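PDB 6OFT: probable zinc protease PqqL from Escherichia coli, which probably acts as a zinc-dependent endopeptidase of the M16 family in the periplasm, this chain being the first half of the protease. Local coordinates for residues R290-E293 against R294-S297; H348-S351 against A352-D356; N437-V440 against A441-K444. One frame throughout, in Å; residues are numbered along the deposited sequence.

Interaction 1: R290-E293 against R294-S297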
ATOM      1  N   ARG A 290     -22.533  -7.993   7.371  1.00 36.14           N
ATOM      2  CA  ARG A 290     -23.552  -9.010   7.098  1.00 35.51           C
ATOM      3  C   ARG A 290     -23.025 -10.428   7.215  1.00 37.91           C
ATOM      4  O   ARG A 290     -23.643 -11.222   7.910  1.00 37.74           O
ATOM      5  CB  ARG A 290     -24.262  -8.792   5.758  1.00 35.21           C
ATOM      6  CG  ARG A 290     -25.666  -9.383   5.801  1.00 43.64           C
ATOM      7  CD  ARG A 290     -26.429  -9.159   4.535  1.00 42.15           C
ATOM      8  NE  ARG A 290     -27.048  -7.839   4.500  1.00 35.19           N
ATOM      9  CZ  ARG A 290     -27.725  -7.380   3.459  1.00 44.45           C
ATOM     10  NH1 ARG A 290     -27.889  -8.134   2.382  1.00 33.19           N
ATOM     11  NH2 ARG A 290     -28.248  -6.164   3.487  1.00 29.71           N
ATOM     12  N   LEU A 291     -21.864 -10.734   6.598  1.00 34.16           N
ATOM     13  CA  LEU A 291     -21.261 -12.067   6.682  1.00 33.96           C
ATOM     14  C   LEU A 291     -20.944 -12.475   8.128  1.00 38.12           C
ATOM     15  O   LEU A 291     -21.252 -13.607   8.517  1.00 38.52           O
ATOM     16  CB  LEU A 291     -20.006 -12.173   5.792  1.00 33.48           C
ATOM     17  CG  LEU A 291     -19.398 -13.578   5.636  1.00 38.52           C
ATOM     18  CD1 LEU A 291     -20.355 -14.538   4.922  1.00 39.02           C
ATOM     19  CD2 LEU A 291     -18.086 -13.517   4.892  1.00 40.48           C
ATOM     20  N   GLN A 292     -20.349 -11.556   8.919  1.00 34.58           N
ATOM     21  CA  GLN A 292     -20.006 -11.799  10.321  1.00 35.83           C
ATOM     22  C   GLN A 292     -21.237 -11.993  11.201  1.00 42.53           C
ATOM     23  O   GLN A 292     -21.179 -12.786  12.140  1.00 43.63           O
ATOM     24  CB  GLN A 292     -19.105 -10.694  10.889  1.00 36.95           C
ATOM     25  CG  GLN A 292     -17.639 -10.806  10.462  1.00 53.42           C
ATOM     26  CD  GLN A 292     -17.004 -12.133  10.830  1.00 75.12           C
ATOM     27  OE1 GLN A 292     -16.652 -12.941   9.959  1.00 68.00           O
ATOM     28  NE2 GLN A 292     -16.852 -12.393  12.127  1.00 70.48           N
ATOM     29  N   GLU A 293     -22.347 -11.290  10.885  1.00 39.71           N
ATOM     30  CA  GLU A 293     -23.622 -11.384  11.606  1.00 40.92           C
ATOM     31  C   GLU A 293     -24.250 -12.754  11.347  1.00 46.34           C
ATOM     32  O   GLU A 293     -24.781 -13.367  12.278  1.00 47.01           O
ATOM     33  CB  GLU A 293     -24.590 -10.274  11.157  1.00 42.31           C
ATOM     34  CG  GLU A 293     -24.265  -8.869  11.644  1.00 53.06           C
ATOM     35  CD  GLU A 293     -24.987  -7.725  10.940  1.00 79.12           C
ATOM     36  OE1 GLU A 293     -25.371  -7.879   9.757  1.00 76.94           O
ATOM     37  OE2 GLU A 293     -25.159  -6.661  11.577  1.00 76.36           O
ATOM     38  N   ARG A 294     -24.179 -13.236  10.081  1.00 42.05           N
ATOM     39  CA  ARG A 294     -24.695 -14.542   9.667  1.00 41.91           C
ATOM     40  C   ARG A 294     -23.880 -15.687  10.283  1.00 46.73           C
ATOM     41  O   ARG A 294     -24.464 -16.691  10.696  1.00 46.93           O
ATOM     42  CB  ARG A 294     -24.751 -14.659   8.136  1.00 40.28           C
ATOM     43  CG  ARG A 294     -25.841 -13.799   7.498  1.00 48.41           C
ATOM     44  CD  ARG A 294     -26.101 -14.178   6.055  1.00 53.58           C
ATOM     45  NE  ARG A 294     -27.490 -13.906   5.683  1.00 64.16           N
ATOM     46  CZ  ARG A 294     -27.868 -13.125   4.674  1.00 78.88           C
ATOM     47  NH1 ARG A 294     -29.156 -12.934   4.423  1.00 61.46           N
ATOM     48  NH2 ARG A 294     -26.959 -12.538   3.900  1.00 65.51           N
ATOM     49  N   ILE A 295     -22.548 -15.530  10.386  1.00 43.90           N
ATOM     50  CA  ILE A 295     -21.672 -16.549  10.981  1.00 44.90           C
ATOM     51  C   ILE A 295     -21.889 -16.632  12.495  1.00 52.20           C
ATOM     52  O   ILE A 295     -22.119 -17.724  13.017  1.00 53.63           O
ATOM     53  CB  ILE A 295     -20.172 -16.350  10.590  1.00 47.52           C
ATOM     54  CG1 ILE A 295     -19.935 -16.701   9.098  1.00 47.40           C
ATOM     55  CG2 ILE A 295     -19.225 -17.174  11.497  1.00 48.77           C
ATOM     56  CD1 ILE A 295     -18.675 -16.081   8.479  1.00 52.28           C
ATOM     57  N   GLN A 296     -21.823 -15.486  13.194  1.00 49.94           N
ATOM     58  CA  GLN A 296     -21.980 -15.445  14.650  1.00 50.85           C
ATOM     59  C   GLN A 296     -23.389 -15.820  15.112  1.00 55.55           C
ATOM     60  O   GLN A 296     -23.518 -16.434  16.176  1.00 56.77           O
ATOM     61  CB  GLN A 296     -21.517 -14.108  15.235  1.00 51.94           C
ATOM     62  CG  GLN A 296     -20.000 -13.967  15.162  1.00 75.77           C
ATOM     63  CD  GLN A 296     -19.483 -12.853  16.026  1.00102.63           C
ATOM     64  OE1 GLN A 296     -19.191 -13.045  17.211  1.00100.77           O
ATOM     65  NE2 GLN A 296     -19.352 -11.666  15.446  1.00 94.10           N
ATOM     66  N   SER A 297     -24.432 -15.534  14.295  1.00 50.47           N
ATOM     67  CA  SER A 297     -25.800 -15.934  14.645  1.00 51.15           C
ATOM     68  C   SER A 297     -26.043 -17.448  14.435  1.00 55.96           C
ATOM     69  O   SER A 297     -27.087 -17.951  14.840  1.00 56.45           O
ATOM     70  CB  SER A 297     -26.842 -15.099  13.908  1.00 54.51           C
ATOM     71  OG  SER A 297     -26.980 -15.491  12.552  1.00 63.00           O
TER
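Arg294 lies alongside Arg290 one turn earlier in helix 271-296, the two side chains pointing the same way. The touching group is NH2 of Arg294, 3.5 Å from CD of Arg290, which meets the guanidinium obliquely. The two guanidinium planes stand 87° apart, and their charged atoms are not in contact. Arg290 NH2 forms a salt bridge with Glu354, whereas Arg294 NE has at most a long, weak ion pair with Glu299. The pairing of Arg290 with Glu354 probably offsets part of the repulsion between the two like charges. Ile295 meets Leu291 on another side of the same turn, its CD1 3.9 Å from CG of Leu291. CG1 of Ile295 is anti to its carbonyl carbon (chi1 -71°), which brings this branch back over the preceding turn, 3.4 Å from Leu291 O. Gln292, its chain bent at chi2, crosses Ile295 obliquely and sets OE1 4.0 Å from CD1 of Ile295. The backbone is joined by regular i to i+4 bonds, among them Arg294 N to Arg290 O and Ile295 N to Leu291 O, both 3.0 Å, and Gln292 is bonded likewise through its carbonyl to Gln296 N. This C-terminal part of the helix joins several elements: Leu291 and Ile295 pack on Ile303 of strand 303-314, and Arg290 touches Glu341, Thr344 and Ile345 of helix 331-348.

Interaction 2: H348-S351 against A352-D356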
ATOM      1  N   HIS A 348     -31.926  -6.636  -2.667  1.00 31.10           N
ATOM      2  CA  HIS A 348     -32.473  -5.758  -1.620  1.00 31.51           C
ATOM      3  C   HIS A 348     -31.522  -4.696  -1.047  1.00 34.81           C
ATOM      4  O   HIS A 348     -31.968  -3.874  -0.246  1.00 34.57           O
ATOM      5  CB  HIS A 348     -33.043  -6.608  -0.469  1.00 33.09           C
ATOM      6  CG  HIS A 348     -34.026  -7.633  -0.932  1.00 37.27           C
ATOM      7  ND1 HIS A 348     -35.333  -7.298  -1.213  1.00 39.64           N
ATOM      8  CD2 HIS A 348     -33.837  -8.943  -1.217  1.00 39.01           C
ATOM      9  CE1 HIS A 348     -35.905  -8.413  -1.636  1.00 39.14           C
ATOM     10  NE2 HIS A 348     -35.037  -9.424  -1.668  1.00 39.21           N
ATOM     11  N   GLY A 349     -30.252  -4.714  -1.449  1.00 29.94           N
ATOM     12  CA  GLY A 349     -29.252  -3.766  -0.974  1.00 29.10           C
ATOM     13  C   GLY A 349     -29.052  -3.811   0.526  1.00 34.86           C
ATOM     14  O   GLY A 349     -29.120  -4.881   1.140  1.00 35.34           O
ATOM     15  N   PHE A 350     -28.835  -2.643   1.129  1.00 30.77           N
ATOM     16  CA  PHE A 350     -28.639  -2.549   2.575  1.00 30.32           C
ATOM     17  C   PHE A 350     -29.751  -1.752   3.199  1.00 33.22           C
ATOM     18  O   PHE A 350     -30.304  -0.874   2.546  1.00 32.60           O
ATOM     19  CB  PHE A 350     -27.249  -1.966   2.906  1.00 31.17           C
ATOM     20  CG  PHE A 350     -26.117  -2.797   2.343  1.00 31.98           C
ATOM     21  CD1 PHE A 350     -25.718  -3.976   2.967  1.00 34.83           C
ATOM     22  CD2 PHE A 350     -25.476  -2.423   1.170  1.00 33.03           C
ATOM     23  CE1 PHE A 350     -24.696  -4.762   2.430  1.00 35.12           C
ATOM     24  CE2 PHE A 350     -24.446  -3.205   0.639  1.00 35.27           C
ATOM     25  CZ  PHE A 350     -24.050  -4.357   1.283  1.00 33.78           C
ATOM     26  N   SER A 351     -30.115  -2.072   4.447  1.00 30.90           N
ATOM     27  CA  SER A 351     -31.193  -1.353   5.135  1.00 30.82           C
ATOM     28  C   SER A 351     -30.660  -0.068   5.740  1.00 33.59           C
ATOM     29  O   SER A 351     -29.450   0.066   5.919  1.00 30.93           O
ATOM     30  CB  SER A 351     -31.808  -2.221   6.228  1.00 33.54           C
ATOM     31  OG  SER A 351     -30.893  -2.430   7.289  1.00 38.70           O
ATOM     32  N   ALA A 352     -31.570   0.857   6.088  1.00 32.32           N
ATOM     33  CA  ALA A 352     -31.247   2.122   6.745  1.00 33.06           C
ATOM     34  C   ALA A 352     -30.579   1.868   8.115  1.00 37.54           C
ATOM     35  O   ALA A 352     -29.661   2.596   8.469  1.00 36.67           O
ATOM     36  CB  ALA A 352     -32.508   2.960   6.913  1.00 34.56           C
ATOM     37  N   GLU A 353     -31.004   0.814   8.854  1.00 34.46           N
ATOM     38  CA  GLU A 353     -30.423   0.456  10.160  1.00 34.22           C
ATOM     39  C   GLU A 353     -28.999  -0.048  10.014  1.00 35.30           C
ATOM     40  O   GLU A 353     -28.166   0.259  10.866  1.00 33.93           O
ATOM     41  CB  GLU A 353     -31.252  -0.597  10.927  1.00 36.58           C
ATOM     42  CG  GLU A 353     -32.754  -0.364  10.960  1.00 48.11           C
ATOM     43  CD  GLU A 353     -33.468  -0.948   9.758  1.00 67.87           C
ATOM     44  OE1 GLU A 353     -33.537  -2.195   9.658  1.00 76.76           O
ATOM     45  OE2 GLU A 353     -33.932  -0.160   8.902  1.00 50.49           O
ATOM     46  N   GLU A 354     -28.726  -0.847   8.957  1.00 31.08           N
ATOM     47  CA  GLU A 354     -27.410  -1.411   8.673  1.00 30.06           C
ATOM     48  C   GLU A 354     -26.393  -0.298   8.367  1.00 32.20           C
ATOM     49  O   GLU A 354     -25.265  -0.344   8.865  1.00 31.74           O
ATOM     50  CB  GLU A 354     -27.492  -2.356   7.478  1.00 31.33           C
ATOM     51  CG  GLU A 354     -27.837  -3.801   7.789  1.00 38.83           C
ATOM     52  CD  GLU A 354     -27.777  -4.654   6.538  1.00 44.39           C
ATOM     53  OE1 GLU A 354     -26.972  -5.611   6.500  1.00 41.18           O
ATOM     54  OE2 GLU A 354     -28.517  -4.340   5.578  1.00 30.68           O
ATOM     55  N   LEU A 355     -26.801   0.694   7.541  1.00 28.03           N
ATOM     56  CA  LEU A 355     -25.971   1.851   7.176  1.00 26.74           C
ATOM     57  C   LEU A 355     -25.772   2.775   8.389  1.00 28.07           C
ATOM     58  O   LEU A 355     -24.647   3.218   8.629  1.00 25.36           O
ATOM     59  CB  LEU A 355     -26.561   2.619   5.965  1.00 26.51           C
ATOM     60  CG  LEU A 355     -25.747   3.844   5.459  1.00 30.18           C
ATOM     61  CD1 LEU A 355     -24.279   3.463   5.101  1.00 28.35           C
ATOM     62  CD2 LEU A 355     -26.437   4.506   4.275  1.00 31.54           C
ATOM     63  N   ASP A 356     -26.851   3.030   9.164  1.00 27.20           N
ATOM     64  CA  ASP A 356     -26.812   3.838  10.390  1.00 29.13           C
ATOM     65  C   ASP A 356     -25.866   3.242  11.431  1.00 33.90           C
ATOM     66  O   ASP A 356     -25.186   3.998  12.117  1.00 33.27           O
ATOM     67  CB  ASP A 356     -28.215   4.030  11.002  1.00 32.88           C
ATOM     68  CG  ASP A 356     -29.098   5.070  10.335  1.00 50.19           C
ATOM     69  OD1 ASP A 356     -28.558   5.937   9.605  1.00 52.41           O
ATOM     70  OD2 ASP A 356     -30.329   5.023  10.546  1.00 58.18           O
TER
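Ser351 and the first turn of helix 352-371 hold each other through side chain and backbone. Ala352 is the first helical residue after the cap, and its carbonyl accepts from Asp356 N. At Glu353 the chain bends at chi2, folding the carboxylate back beside the serine, with OE1 3.6 Å from Ser351 OG. Glu354 carries most of the contact. Its backbone N donates to Ser351 OG at 3.2 Å, while its carboxylate OE2 accepts from Ser351 N at 3.0 Å in an almost straight bond (170°) that uses the anti lone pair. These reciprocal bonds make a capping box, with Ser351 as N-cap: two amide groups at the helix start, which have no preceding turn to bond to, are satisfied by side chains. A longer, weak bond from Ser351 OG also reaches Glu354 OE2. The serine hydroxyl can face the helix because it sits between the backbone N and the carbonyl carbon (chi1 68°). OE2 of Glu354, whose main polar partner is Arg290 of helix 271-296, further lies in the plane of the Phe350 ring, at its edge, 3.8 Å from CD1 of Phe350, with the ring and carboxylate planes 54° apart. The arginine would favour the charged carboxylate in this buried position. Leu355 opens the regular helical bonding to the cap residue, its N donating to Ser351 O at 3.2 Å, and its side chain packs on Met282 of helix 271-296.

Interaction 3: N437-V440 against A441-K444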
ATOM      1  N   ASN A 437      -5.432 -26.414  -1.451  1.00 36.04           N
ATOM      2  CA  ASN A 437      -4.144 -26.834  -0.875  1.00 36.88           C
ATOM      3  C   ASN A 437      -3.945 -28.358  -0.801  1.00 42.88           C
ATOM      4  O   ASN A 437      -2.937 -28.823  -0.273  1.00 43.55           O
ATOM      5  CB  ASN A 437      -3.909 -26.173   0.496  1.00 35.92           C
ATOM      6  CG  ASN A 437      -4.947 -26.444   1.557  1.00 44.87           C
ATOM      7  OD1 ASN A 437      -5.809 -27.327   1.441  1.00 33.62           O
ATOM      8  ND2 ASN A 437      -4.873 -25.676   2.626  1.00 38.29           N
ATOM      9  N   ASN A 438      -4.891 -29.124  -1.341  1.00 40.39           N
ATOM     10  CA  ASN A 438      -4.835 -30.588  -1.403  1.00 40.97           C
ATOM     11  C   ASN A 438      -5.656 -31.037  -2.602  1.00 45.74           C
ATOM     12  O   ASN A 438      -6.398 -30.225  -3.169  1.00 43.81           O
ATOM     13  CB  ASN A 438      -5.295 -31.246  -0.087  1.00 39.08           C
ATOM     14  CG  ASN A 438      -6.724 -30.961   0.294  1.00 53.44           C
ATOM     15  OD1 ASN A 438      -7.666 -31.558  -0.243  1.00 49.79           O
ATOM     16  ND2 ASN A 438      -6.919 -30.057   1.238  1.00 39.36           N
ATOM     17  N   GLU A 439      -5.531 -32.317  -2.990  1.00 44.25           N
ATOM     18  CA  GLU A 439      -6.242 -32.841  -4.149  1.00 44.58           C
ATOM     19  C   GLU A 439      -7.728 -33.120  -3.877  1.00 47.61           C
ATOM     20  O   GLU A 439      -8.480 -33.253  -4.843  1.00 47.39           O
ATOM     21  CB  GLU A 439      -5.512 -34.053  -4.769  1.00 47.19           C
ATOM     22  CG  GLU A 439      -4.232 -33.659  -5.509  1.00 59.51           C
ATOM     23  CD  GLU A 439      -4.318 -32.414  -6.386  1.00 82.99           C
ATOM     24  OE1 GLU A 439      -4.939 -32.493  -7.471  1.00 84.72           O
ATOM     25  OE2 GLU A 439      -3.778 -31.356  -5.979  1.00 67.07           O
ATOM     26  N   VAL A 440      -8.171 -33.143  -2.598  1.00 44.09           N
ATOM     27  CA  VAL A 440      -9.604 -33.315  -2.280  1.00 43.93           C
ATOM     28  C   VAL A 440     -10.306 -31.965  -2.598  1.00 45.81           C
ATOM     29  O   VAL A 440     -11.294 -31.957  -3.333  1.00 45.03           O
ATOM     30  CB  VAL A 440      -9.891 -33.795  -0.828  1.00 48.32           C
ATOM     31  CG1 VAL A 440     -11.384 -34.044  -0.608  1.00 48.33           C
ATOM     32  CG2 VAL A 440      -9.077 -35.038  -0.468  1.00 48.90           C
ATOM     33  N   ALA A 441      -9.757 -30.832  -2.095  1.00 40.71           N
ATOM     34  CA  ALA A 441     -10.309 -29.500  -2.381  1.00 39.40           C
ATOM     35  C   ALA A 441     -10.165 -29.161  -3.874  1.00 42.81           C
ATOM     36  O   ALA A 441     -11.063 -28.526  -4.434  1.00 42.41           O
ATOM     37  CB  ALA A 441      -9.636 -28.436  -1.523  1.00 39.46           C
ATOM     38  N   ALA A 442      -9.055 -29.621  -4.522  1.00 38.72           N
ATOM     39  CA  ALA A 442      -8.769 -29.407  -5.951  1.00 38.05           C
ATOM     40  C   ALA A 442      -9.821 -30.063  -6.824  1.00 41.49           C
ATOM     41  O   ALA A 442     -10.248 -29.473  -7.817  1.00 39.90           O
ATOM     42  CB  ALA A 442      -7.384 -29.933  -6.311  1.00 39.07           C
ATOM     43  N   LYS A 443     -10.245 -31.287  -6.441  1.00 39.49           N
ATOM     44  CA  LYS A 443     -11.292 -32.065  -7.111  1.00 39.45           C
ATOM     45  C   LYS A 443     -12.658 -31.428  -6.812  1.00 41.10           C
ATOM     46  O   LYS A 443     -13.569 -31.528  -7.630  1.00 41.71           O
ATOM     47  CB  LYS A 443     -11.240 -33.537  -6.622  1.00 42.77           C
ATOM     48  CG  LYS A 443     -12.217 -34.521  -7.279  1.00 61.59           C
ATOM     49  CD  LYS A 443     -11.679 -35.135  -8.573  1.00 73.57           C
ATOM     50  CE  LYS A 443     -12.282 -36.495  -8.869  1.00 87.80           C
ATOM     51  NZ  LYS A 443     -13.711 -36.412  -9.279  1.00 95.62           N
ATOM     52  N   LYS A 444     -12.793 -30.771  -5.644  1.00 36.56           N
ATOM     53  CA  LYS A 444     -14.032 -30.111  -5.211  1.00 35.97           C
ATOM     54  C   LYS A 444     -14.224 -28.697  -5.778  1.00 38.00           C
ATOM     55  O   LYS A 444     -15.358 -28.212  -5.814  1.00 36.09           O
ATOM     56  CB  LYS A 444     -14.160 -30.120  -3.678  1.00 38.17           C
ATOM     57  CG  LYS A 444     -14.758 -31.443  -3.191  1.00 46.73           C
ATOM     58  CD  LYS A 444     -14.752 -31.596  -1.687  1.00 55.75           C
ATOM     59  CE  LYS A 444     -15.355 -32.911  -1.255  1.00 69.25           C
ATOM     60  NZ  LYS A 444     -15.444 -33.007   0.225  1.00 78.40           N
TER
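This is an N-terminal helix cap on the surface of the fold, where strand 430-436 gives way to the short helix 439-444. Asn438 is the N-cap. Its OD1 accepts from Ala441 N at 2.9 Å, a bond with an N-H...O angle of 162° whose donor stands above the carbonyl plane, and takes a second, weak bond from Val440 N. The carboxamide reaches these amides because CG lies between the backbone N and the carbonyl carbon (chi1 62°). Its other end is anchored by ND2, which donates to Asp329 and, weakly, to Asn437 OD1; bonds at both ends probably restrain the rotation of the amide. Replacing Asn438 by an alanine would probably leave the Ala441 amide without its capping acceptor and Asp329 without this donor. Beyond the cap the helix continues with backbone bonds, Ala442 N donating to Asn438 O at 3.0 Å and Lys444 N to Val440 O. Glu439, bent at chi2, sets OE1 3.7 Å from the methyl CB of Ala442, while OE2 is engaged by Lys250 and Asn248. Val440 and Lys444 run side by side, CG1 of Val440 4.2 Å from CE of Lys444. Ala441, which is buried, and Ala442 pack against Val436 of the strand. A neutral side chain thus supplies the acceptor for the first amides of the helix, and the cap rests on polar bonds more than on apolar packing.

Overall arrangement
Along the chain the three contacts come in series, each local to a helix end: interaction 1 near the C-terminal end of helix 271-296, interaction 2 at the start of helix 352-371, and interaction 3 at the start of helix 439-444. Interactions 1 and 2 have centres about 15 Å apart and touch through Arg290, joining helix 271-296 to the start of helix 352-371 within the range of the M16 inactive domain. Interaction 3 stands apart, its centre about 27 Å from that of interaction 1 and 37 Å from that of interaction 2, beyond strand 430-436 of the five-stranded sheet that also contains strand 303-314. All three are structural contacts away from the predicted zinc site.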